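Local coordinates for protein HcgC (Methanococcus maripaludis S2, PDB 5O4J) that probably transfers a methyl group from S-adenosylmethionine to a carbon of a pyridinol precursor during biosynthesis of the iron-guanylylpyridinol (FeGP) cofactor of [Fe]-hydrogenase, at residues A[27-32]-A[175-180]; A[78-83]-A[216-221]; A[165-170]-A[181-186]. One frame throughout, in Å; residues are numbered along the deposited sequence. Where two conformers were deposited one is given.

Contact 1: A[27-32]-A[175-180]; sequences EKKANA and SGTMTL. With PJL ((3~{E})-3-[(~{E})-3-oxidanylprop-2-enoyl]iminopropanoic acid), chain H; SAH (S-adenosyl-L-homocysteine), chain E.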
loop_
_atom_site.group_PDB
_atom_site.type_symbol
_atom_site.label_atom_id
_atom_site.label_comp_id
_atom_site.label_asym_id
_atom_site.label_seq_id
_atom_site.Cartn_x
_atom_site.Cartn_y
_atom_site.Cartn_z
ATOM N N GLU A 27 -16.040 -5.439 22.158
ATOM C CA GLU A 27 -17.382 -6.013 22.086
ATOM C C GLU A 27 -17.412 -7.233 21.173
ATOM O O GLU A 27 -18.034 -8.256 21.502
ATOM C CB GLU A 27 -18.377 -4.951 21.609
ATOM C CG GLU A 27 -19.816 -5.454 21.495
ATOM C CD GLU A 27 -20.786 -4.385 21.012
ATOM O OE1 GLU A 27 -21.898 -4.306 21.571
ATOM O OE2 GLU A 27 -20.437 -3.624 20.082
ATOM N N LYS A 28 -16.725 -7.165 20.031
ATOM C CA LYS A 28 -16.668 -8.335 19.156
ATOM C C LYS A 28 -16.021 -9.530 19.851
ATOM O O LYS A 28 -16.497 -10.665 19.717
ATOM C CB LYS A 28 -15.921 -8.006 17.865
ATOM C CG LYS A 28 -16.762 -7.225 16.881
ATOM C CD LYS A 28 -15.944 -6.665 15.743
ATOM C CE LYS A 28 -16.888 -6.050 14.699
ATOM N NZ LYS A 28 -16.203 -5.519 13.503
ATOM N N LYS A 29 -14.958 -9.301 20.618
ATOM C CA LYS A 29 -14.336 -10.398 21.355
ATOM C C LYS A 29 -15.286 -10.955 22.412
ATOM O O LYS A 29 -15.415 -12.180 22.564
ATOM C CB LYS A 29 -13.024 -9.923 21.997
ATOM C CG LYS A 29 -11.949 -9.533 20.987
ATOM C CD LYS A 29 -10.622 -9.223 21.656
ATOM C CE LYS A 29 -9.555 -8.941 20.606
ATOM N NZ LYS A 29 -8.200 -8.755 21.214
ATOM N N ALA A 30 -15.971 -10.076 23.144
ATOM C CA ALA A 30 -16.909 -10.538 24.161
ATOM C C ALA A 30 -18.041 -11.337 23.537
ATOM O O ALA A 30 -18.472 -12.357 24.089
ATOM C CB ALA A 30 -17.450 -9.350 24.955
ATOM N N ASN A 31 -18.560 -10.873 22.396
ATOM C CA ASN A 31 -19.641 -11.590 21.737
ATOM C C ASN A 31 -19.172 -12.933 21.180
ATOM O O ASN A 31 -19.945 -13.899 21.176
ATOM C CB ASN A 31 -20.252 -10.717 20.646
ATOM C CG ASN A 31 -21.192 -9.671 21.216
ATOM O OD1 ASN A 31 -21.753 -9.856 22.303
ATOM N ND2 ASN A 31 -21.363 -8.569 20.499
ATOM N N ALA A 32 -17.926 -13.019 20.709
ATOM C CA ALA A 32 -17.380 -14.305 20.281
ATOM C C ALA A 32 -17.361 -15.304 21.435
ATOM O O ALA A 32 -17.714 -16.481 21.265
ATOM C CB ALA A 32 -15.967 -14.114 19.727
ATOM N N SER A 175 -3.679 -10.144 17.228
ATOM C CA SER A 175 -5.095 -10.008 17.532
ATOM C C SER A 175 -5.348 -9.074 18.698
ATOM O O SER A 175 -6.497 -8.971 19.153
ATOM C CB SER A 175 -5.658 -11.380 17.881
ATOM O OG SER A 175 -4.923 -11.889 18.978
ATOM N N GLY A 176 -4.296 -8.466 19.240
ATOM C CA GLY A 176 -4.469 -7.604 20.397
ATOM C C GLY A 176 -5.352 -6.417 20.061
ATOM O O GLY A 176 -5.304 -5.869 18.957
ATOM N N THR A 177 -6.171 -6.013 21.033
ATOM C CA THR A 177 -7.059 -4.872 20.822
ATOM C C THR A 177 -6.280 -3.640 20.372
ATOM O O THR A 177 -6.663 -2.979 19.406
ATOM C CB THR A 177 -7.850 -4.600 22.097
ATOM O OG1 THR A 177 -8.552 -5.800 22.466
ATOM C CG2 THR A 177 -8.861 -3.482 21.910
ATOM N N MET A 178 -5.172 -3.327 21.058
ATOM C CA MET A 178 -4.362 -2.167 20.692
ATOM C C MET A 178 -3.847 -2.272 19.258
ATOM O O MET A 178 -3.935 -1.309 18.491
ATOM C CB MET A 178 -3.190 -2.023 21.664
ATOM C CG MET A 178 -2.270 -0.825 21.380
ATOM S SD MET A 178 -3.074 0.776 21.341
ATOM C CE MET A 178 -3.872 0.806 22.946
ATOM N N THR A 179 -3.254 -3.418 18.898
ATOM C CA THR A 179 -2.747 -3.609 17.536
ATOM C C THR A 179 -3.839 -3.351 16.504
ATOM O O THR A 179 -3.622 -2.658 15.499
ATOM C CB THR A 179 -2.204 -5.035 17.355
ATOM O OG1 THR A 179 -1.090 -5.267 18.217
ATOM C CG2 THR A 179 -1.772 -5.297 15.909
ATOM N N LEU A 180 -5.011 -3.933 16.730
ATOM C CA LEU A 180 -6.105 -3.796 15.779
ATOM C C LEU A 180 -6.558 -2.347 15.666
ATOM O O LEU A 180 -6.827 -1.863 14.562
ATOM C CB LEU A 180 -7.264 -4.695 16.187
ATOM C CG LEU A 180 -6.968 -6.191 16.101
ATOM C CD1 LEU A 180 -8.050 -6.980 16.819
ATOM C CD2 LEU A 180 -6.830 -6.621 14.650
HETATM O O14 PJL H . -1.663 -5.383 22.968
HETATM C C12 PJL H . -1.337 -5.623 21.765
HETATM O O13 PJL H . -2.065 -5.386 20.781
HETATM C C10 PJL H . -0.003 -6.235 21.395
HETATM C C4 PJL H . 0.486 -7.248 22.397
HETATM N N5 PJL H . 1.118 -6.903 23.431
HETATM C C6 PJL H . 1.590 -7.777 24.341
HETATM O O8 PJL H . 2.579 -7.517 25.010
HETATM C C7 PJL H . 0.941 -9.093 24.564
HETATM C C2 PJL H . -0.117 -9.476 23.854
HETATM O O1 PJL H . -0.712 -10.635 24.012
HETATM N N SAH E . -4.873 -9.819 24.268
HETATM C CA SAH E . -5.216 -8.590 25.044
HETATM C CB SAH E . -3.932 -7.886 25.478
HETATM C CG SAH E . -3.287 -8.583 26.674
HETATM S SD SAH E . -1.873 -7.695 27.278
HETATM C C SAH E . -6.038 -7.629 24.235
HETATM O O SAH E . -6.376 -6.538 24.758
HETATM O OXT SAH E . -6.332 -7.955 23.077
HETATM C "C5'" SAH E . -1.417 -8.670 28.681
HETATM C "C4'" SAH E . -2.283 -8.405 29.907
HETATM O "O4'" SAH E . -2.177 -9.530 30.788
HETATM C "C3'" SAH E . -1.779 -7.213 30.699
HETATM O "O3'" SAH E . -2.848 -6.579 31.419
HETATM C "C2'" SAH E . -0.780 -7.865 31.625
HETATM O "O2'" SAH E . -0.465 -7.098 32.792
HETATM C "C1'" SAH E . -1.487 -9.151 31.983
HETATM N N9 SAH E . -0.582 -10.259 32.326
HETATM C C8 SAH E . 0.593 -10.563 31.729
HETATM N N7 SAH E . 1.117 -11.678 32.299
HETATM C C5 SAH E . 0.253 -12.090 33.247
HETATM C C6 SAH E . 0.187 -13.203 34.212
HETATM N N6 SAH E . 1.186 -14.112 34.270
HETATM N N1 SAH E . -0.888 -13.267 35.023
HETATM C C2 SAH E . -1.889 -12.376 34.969
HETATM N N3 SAH E . -1.898 -11.334 34.121
HETATM C C4 SAH E . -0.868 -11.155 33.257
#
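K29 reaches from residues 27-32 of helix 18-37 to the start of the helix that begins at T177, and its ammonium NZ donates a 2.7 Å hydrogen bond to S175 O. NZ comes to this oxygen at a C=O...N angle of 151°, tilted only 18° from the carbonyl plane. With CG anti to its own carbonyl carbon (chi1 -65°) and every later torsion extended, the lysine spans the full gap, which its aliphatic part crosses obliquely beside T177. Charge adds to the grip: NZ lies 2.8 Å from OXT of S-adenosyl-L-homocysteine and also forms a salt bridge with E134, so the buried ammonium has two carboxylate partners.

Backbone amides at the helix start bind the ligands. T177 N donates to the same OXT at 2.8 Å, while T179 takes PJL O13 twice, through its N at 3.0 Å and its OG1 at 2.7 Å. The positive, N-terminal end of the helix dipole would probably favour both carboxylates. G176, the N-cap residue, brings its CA within 3.3 Å of O13, leaving little room for a side chain on that face. T177 OG1 bonds to S53, another residue of the cosubstrate site.

Around this pocket, K29 packs on T165 of strand 159-167 and I57 of helix 54-60, T177 rests on V22, V25 and V26 of helix 18-37, and Y200 of the second subunit packs on M178 and T179.

Contact 2: A[78-83]-A[216-221]; sequences KDILFN and KNVKKF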
loop_
_atom_site.group_PDB
_atom_site.type_symbol
_atom_site.label_atom_id
_atom_site.label_comp_id
_atom_site.label_asym_id
_atom_site.label_seq_id
_atom_site.Cartn_x
_atom_site.Cartn_y
_atom_site.Cartn_z
ATOM N N LYS A 78 -6.313 -2.794 38.724
ATOM C CA LYS A 78 -7.615 -2.709 39.371
ATOM C C LYS A 78 -8.363 -1.459 38.928
ATOM O O LYS A 78 -9.599 -1.453 38.895
ATOM C CB LYS A 78 -7.457 -2.708 40.893
ATOM C CG LYS A 78 -6.562 -1.587 41.429
ATOM C CD LYS A 78 -6.777 -1.359 42.917
ATOM C CE LYS A 78 -5.533 -0.794 43.590
ATOM N NZ LYS A 78 -5.119 0.532 43.046
ATOM N N ASP A 79 -7.630 -0.395 38.576
ATOM C CA ASP A 79 -8.234 0.861 38.149
ATOM C C ASP A 79 -8.917 0.766 36.789
ATOM O O ASP A 79 -9.650 1.688 36.428
ATOM C CB ASP A 79 -7.177 1.980 38.090
ATOM C CG ASP A 79 -6.444 2.185 39.406
ATOM O OD1 ASP A 79 -7.073 2.021 40.469
ATOM O OD2 ASP A 79 -5.240 2.555 39.374
ATOM N N ILE A 80 -8.667 -0.289 36.009
ATOM C CA ILE A 80 -9.260 -0.403 34.678
ATOM C C ILE A 80 -10.588 -1.159 34.674
ATOM O O ILE A 80 -11.159 -1.374 33.596
ATOM C CB ILE A 80 -8.262 -1.028 33.678
ATOM C CG1 ILE A 80 -8.552 -0.524 32.257
ATOM C CG2 ILE A 80 -8.295 -2.561 33.696
ATOM C CD1 ILE A 80 -7.384 -0.691 31.289
ATOM N N LEU A 81 -11.085 -1.599 35.828
ATOM C CA LEU A 81 -12.392 -2.246 35.853
ATOM C C LEU A 81 -13.522 -1.220 35.827
ATOM O O LEU A 81 -13.390 -0.097 36.323
ATOM C CB LEU A 81 -12.553 -3.137 37.087
ATOM C CG LEU A 81 -11.475 -4.194 37.339
ATOM C CD1 LEU A 81 -11.914 -5.098 38.480
ATOM C CD2 LEU A 81 -11.149 -4.991 36.090
ATOM N N PHE A 82 -14.649 -1.628 35.239
ATOM C CA PHE A 82 -15.790 -0.725 35.093
ATOM C C PHE A 82 -16.446 -0.437 36.439
ATOM O O PHE A 82 -16.723 0.723 36.766
ATOM C CB PHE A 82 -16.819 -1.316 34.127
ATOM C CG PHE A 82 -16.420 -1.231 32.680
ATOM C CD1 PHE A 82 -15.751 -2.279 32.070
ATOM C CD2 PHE A 82 -16.732 -0.113 31.926
ATOM C CE1 PHE A 82 -15.387 -2.207 30.739
ATOM C CE2 PHE A 82 -16.373 -0.036 30.592
ATOM C CZ PHE A 82 -15.700 -1.087 29.997
ATOM N N ASN A 83 -16.722 -1.476 37.224
ATOM C CA ASN A 83 -17.399 -1.297 38.500
ATOM C C ASN A 83 -17.000 -2.420 39.450
ATOM O O ASN A 83 -16.143 -3.256 39.144
ATOM C CB ASN A 83 -18.921 -1.230 38.317
ATOM C CG ASN A 83 -19.497 -2.478 37.676
ATOM O OD1 ASN A 83 -18.872 -3.539 37.664
ATOM N ND2 ASN A 83 -20.704 -2.354 37.138
ATOM N N LYS A 216 1.902 3.910 34.554
ATOM C CA LYS A 216 0.961 3.281 35.483
ATOM C C LYS A 216 -0.166 4.224 35.898
ATOM O O LYS A 216 -0.547 4.311 37.069
ATOM C CB LYS A 216 1.712 2.722 36.696
ATOM C CG LYS A 216 2.708 1.643 36.295
ATOM C CD LYS A 216 3.249 0.899 37.499
ATOM C CE LYS A 216 3.875 -0.415 37.086
ATOM N NZ LYS A 216 5.062 -0.211 36.223
ATOM N N ASN A 217 -0.752 4.882 34.898
ATOM C CA ASN A 217 -1.822 5.854 35.109
ATOM C C ASN A 217 -2.987 5.484 34.194
ATOM O O ASN A 217 -3.067 5.949 33.055
ATOM C CB ASN A 217 -1.336 7.266 34.868
ATOM C CG ASN A 217 -2.344 8.298 35.323
ATOM O OD1 ASN A 217 -3.539 8.009 35.439
ATOM N ND2 ASN A 217 -1.874 9.505 35.587
ATOM N N VAL A 218 -3.882 4.621 34.687
ATOM C CA VAL A 218 -5.018 4.187 33.880
ATOM C C VAL A 218 -5.925 5.362 33.545
ATOM O O VAL A 218 -6.446 5.465 32.430
ATOM C CB VAL A 218 -5.787 3.071 34.610
ATOM C CG1 VAL A 218 -7.107 2.739 33.880
ATOM C CG2 VAL A 218 -4.914 1.842 34.738
ATOM N N LYS A 219 -6.147 6.255 34.507
ATOM C CA LYS A 219 -7.042 7.383 34.268
ATOM C C LYS A 219 -6.554 8.230 33.097
ATOM O O LYS A 219 -7.345 8.626 32.229
ATOM C CB LYS A 219 -7.152 8.209 35.545
ATOM C CG LYS A 219 -8.076 9.404 35.456
ATOM C CD LYS A 219 -8.096 10.119 36.797
ATOM C CE LYS A 219 -8.895 11.404 36.751
ATOM N NZ LYS A 219 -8.898 12.054 38.088
ATOM N N LYS A 220 -5.248 8.504 33.052
ATOM C CA LYS A 220 -4.655 9.220 31.926
ATOM C C LYS A 220 -4.852 8.458 30.621
ATOM O O LYS A 220 -5.184 9.051 29.583
ATOM C CB LYS A 220 -3.165 9.446 32.209
ATOM C CG LYS A 220 -2.415 10.312 31.202
ATOM C CD LYS A 220 -0.967 10.506 31.664
ATOM C CE LYS A 220 -0.105 11.209 30.628
ATOM N NZ LYS A 220 0.439 10.302 29.595
ATOM N N PHE A 221 -4.657 7.136 30.661
ATOM C CA PHE A 221 -4.863 6.294 29.485
ATOM C C PHE A 221 -6.281 6.445 28.951
ATOM O O PHE A 221 -6.490 6.619 27.748
ATOM C CB PHE A 221 -4.574 4.841 29.846
ATOM C CG PHE A 221 -5.058 3.841 28.825
ATOM C CD1 PHE A 221 -4.405 3.692 27.613
ATOM C CD2 PHE A 221 -6.134 3.023 29.104
ATOM C CE1 PHE A 221 -4.834 2.756 26.682
ATOM C CE2 PHE A 221 -6.573 2.076 28.178
ATOM C CZ PHE A 221 -5.926 1.948 26.965
HETATM O O HOH W 1 -3.470 3.786 37.372
#
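V218, in the first turn of helix 218-225, presses both its methyls on the 3-10 turn at D79 and I80. CG1, anti to the backbone N (chi1 172°), does most of the touching: it lies 3.8 Å from D79 O and 3.9 Å from I80 CG1. The other branch, CG2, faces D79 CB. The I80 side chain crosses that of V218 at about a right angle and runs on beyond it, so that its CD1 comes within 4.2 Å of F221 CE2, one helical turn further along.

The 78-83 loop follows strand 65-72 of the Rossmann-type sheet, the strand that ends in the cosubstrate-binding D72; F221 in turn packs on L52 of the same site, and I80 O accepts from S55 OG. Through I80 and L52, helix 218-225 touches two of the loops near the cosubstrate.

D79 adds a polar link at the more exposed margin. A single water gives its two hydrogens to D79 OD2, at 2.9 Å, and to K216 O, and accepts from V218 N at 2.8 Å, bridging the carboxylate to the first turn of the helix. K78 NZ forms a salt bridge with the other oxygen, D79 OD1. Next to V218 the helix is capped by N217, whose OD1 receives K220 N nearly straight (168°), though from above the amide plane rather than within it.

Contact 3: A[165-170]-A[181-186]; sequences TYRSSK and VVDIIM. With LI (lithium ion), chain I.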
loop_
_atom_site.group_PDB
_atom_site.type_symbol
_atom_site.label_atom_id
_atom_site.label_comp_id
_atom_site.label_asym_id
_atom_site.label_seq_id
_atom_site.Cartn_x
_atom_site.Cartn_y
_atom_site.Cartn_z
ATOM N N THR A 165 -8.883 -13.273 16.480
ATOM C CA THR A 165 -9.408 -12.015 15.969
ATOM C C THR A 165 -8.511 -11.530 14.843
ATOM O O THR A 165 -7.309 -11.322 15.044
ATOM C CB THR A 165 -9.514 -10.957 17.075
ATOM O OG1 THR A 165 -10.217 -11.490 18.209
ATOM C CG2 THR A 165 -10.271 -9.749 16.564
ATOM N N TYR A 166 -9.110 -11.328 13.669
ATOM C CA TYR A 166 -8.397 -10.883 12.484
ATOM C C TYR A 166 -9.171 -9.754 11.821
ATOM O O TYR A 166 -10.343 -9.498 12.125
ATOM C CB TYR A 166 -8.215 -12.009 11.463
ATOM C CG TYR A 166 -7.664 -13.287 12.036
ATOM C CD1 TYR A 166 -6.362 -13.358 12.505
ATOM C CD2 TYR A 166 -8.447 -14.437 12.091
ATOM C CE1 TYR A 166 -5.858 -14.540 13.027
ATOM C CE2 TYR A 166 -7.948 -15.618 12.606
ATOM C CZ TYR A 166 -6.666 -15.668 13.071
ATOM O OH TYR A 166 -6.185 -16.860 13.579
ATOM N N ARG A 167 -8.514 -9.101 10.876
ATOM C CA ARG A 167 -9.168 -8.127 10.014
ATOM C C ARG A 167 -9.384 -8.752 8.638
ATOM O O ARG A 167 -8.433 -9.221 7.998
ATOM C CB ARG A 167 -8.336 -6.847 9.915
ATOM C CG ARG A 167 -8.113 -6.177 11.265
ATOM C CD ARG A 167 -7.629 -4.733 11.110
ATOM N NE ARG A 167 -6.317 -4.688 10.484
ATOM C CZ ARG A 167 -5.932 -3.816 9.561
ATOM N NH1 ARG A 167 -4.702 -3.873 9.080
ATOM N NH2 ARG A 167 -6.764 -2.893 9.110
ATOM N N SER A 168 -10.637 -8.790 8.189
ATOM C CA SER A 168 -10.925 -9.306 6.861
ATOM C C SER A 168 -10.214 -8.463 5.810
ATOM O O SER A 168 -10.308 -7.235 5.817
ATOM C CB SER A 168 -12.436 -9.305 6.619
ATOM O OG SER A 168 -12.918 -7.982 6.471
ATOM N N SER A 169 -9.468 -9.125 4.929
ATOM C CA SER A 169 -8.756 -8.549 3.789
ATOM C C SER A 169 -7.554 -7.681 4.146
ATOM O O SER A 169 -6.945 -7.116 3.234
ATOM C CB SER A 169 -9.679 -7.715 2.892
ATOM O OG SER A 169 -10.641 -8.548 2.279
ATOM N N LYS A 170 -7.191 -7.540 5.418
ATOM C CA LYS A 170 -6.117 -6.639 5.808
ATOM C C LYS A 170 -5.143 -7.351 6.731
ATOM O O LYS A 170 -5.519 -8.265 7.466
ATOM C CB LYS A 170 -6.666 -5.387 6.517
ATOM C CG LYS A 170 -7.575 -4.544 5.643
ATOM C CD LYS A 170 -6.788 -3.854 4.554
ATOM C CE LYS A 170 -7.577 -2.700 3.953
ATOM N NZ LYS A 170 -6.780 -1.960 2.936
ATOM N N VAL A 181 -6.643 -1.640 16.796
ATOM C CA VAL A 181 -7.041 -0.232 16.780
ATOM C C VAL A 181 -6.035 0.591 15.979
ATOM O O VAL A 181 -6.407 1.404 15.123
ATOM C CB VAL A 181 -7.191 0.290 18.220
ATOM C CG1 VAL A 181 -7.315 1.811 18.261
ATOM C CG2 VAL A 181 -8.385 -0.372 18.901
ATOM N N VAL A 182 -4.746 0.384 16.241
ATOM C CA VAL A 182 -3.694 1.085 15.510
ATOM C C VAL A 182 -3.825 0.824 14.015
ATOM O O VAL A 182 -3.789 1.743 13.195
ATOM C CB VAL A 182 -2.311 0.649 16.038
ATOM C CG1 VAL A 182 -1.189 1.139 15.124
ATOM C CG2 VAL A 182 -2.115 1.161 17.455
ATOM N N ASP A 183 -3.980 -0.438 13.640
ATOM C CA ASP A 183 -4.006 -0.778 12.224
ATOM C C ASP A 183 -5.271 -0.257 11.543
ATOM O O ASP A 183 -5.230 0.159 10.382
ATOM C CB ASP A 183 -3.872 -2.286 12.065
ATOM C CG ASP A 183 -2.486 -2.785 12.393
ATOM O OD1 ASP A 183 -1.539 -1.973 12.530
ATOM O OD2 ASP A 183 -2.335 -4.019 12.507
ATOM N N ILE A 184 -6.408 -0.295 12.242
ATOM C CA ILE A 184 -7.632 0.311 11.731
ATOM C C ILE A 184 -7.392 1.778 11.418
ATOM O O ILE A 184 -7.765 2.282 10.349
ATOM C CB ILE A 184 -8.776 0.135 12.748
ATOM C CG1 ILE A 184 -9.249 -1.316 12.761
ATOM C CG2 ILE A 184 -9.957 1.071 12.437
ATOM C CD1 ILE A 184 -10.071 -1.675 13.991
ATOM N N ILE A 185 -6.770 2.489 12.352
ATOM C CA ILE A 185 -6.549 3.911 12.151
ATOM C C ILE A 185 -5.555 4.150 11.015
ATOM O O ILE A 185 -5.771 5.022 10.164
ATOM C CB ILE A 185 -6.110 4.565 13.479
ATOM C CG1 ILE A 185 -7.295 4.564 14.455
ATOM C CG2 ILE A 185 -5.619 5.984 13.235
ATOM C CD1 ILE A 185 -6.961 4.976 15.884
ATOM N N MET A 186 -4.461 3.376 10.972
ATOM C CA MET A 186 -3.451 3.570 9.933
ATOM C C MET A 186 -4.014 3.289 8.544
ATOM O O MET A 186 -3.792 4.067 7.603
ATOM C CB MET A 186 -2.245 2.676 10.213
ATOM C CG MET A 186 -1.461 3.069 11.444
ATOM S SD MET A 186 -0.708 4.710 11.351
ATOM C CE MET A 186 0.619 4.349 10.211
HETATM LI LI LI I . -12.414 -10.229 2.986
HETATM O O HOH W 2 -14.355 -10.933 4.128
#
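The connection from strand 159-167 to helix 177-193, a strand-to-helix step of the Rossmann-like sheet, folds back on itself here, with R167 at the strand end laid against D183 and I184 of the helix. The guanidinium meets the helix with one face: D183 CB stands 3.4 Å above its plane, toward the rim, and is 3.5 Å from R167 NH1. K170 CB covers the opposite face over its centre, brought there by the type II beta turn from R167 to K170, so the flat group is sandwiched between aliphatic carbons. Nearer the backbone, R167 CD touches I184 CG1 at 4.1 Å. A bend at chi3 (-65°) turns the guanidinium to this position.

The opposite charges are near each other without bonding directly and would probably attract. R167 NH1 and D183 OD2 are 4.2 Å apart, the carboxylate plane is turned 47° from the guanidinium, and the oxygen lies well off that plane. S172 joins the two instead, its OG bonded to both R167 NE and D183 OD2; NH1 donates to F171 O and NH2 forms a salt bridge with D187. Replacing R167 with a leucine would probably leave D187 without its charged mate and F171 O without this donor, and loosen the S172 bridge to D183.

At the turn, S169 OG binds the modelled lithium ion at 2.5 Å, together with a water at 2.4 Å, and also bonds to E194 O of the fourth subunit; K170 makes a salt bridge to that same E194. Alongside, I184 packs on I21 of helix 18-37 and V253 of strand 253-259, R167 also packs on L180 of helix 177-193, about one turn before I184, and the ring of Y166 meets that of H140 of the third subunit.

Overall arrangement
From the N terminus, helix 18-37 supplies the first side of contact 1, which closes a loop of 142 residues on the start of helix 177-193. Contact 2 begins within that loop, at 78-83, and ends beyond it at 216-221, so the two cross. Contact 3 is short-range, spanning only ten residues; it crosses contact 1, since 165-170 precedes 175-180 and 181-186 follows it, and lies wholly within the span of contact 2. Contacts 1 and 3 share helix 177-193 and touch through T165 against K29, S175 and L180, and through R167 against L180. Contact 2 touches neither, and lies on the opposite side of the chain's centre from contact 3, joining helix 218-225 to the loop between strands 65-72 and 87-90.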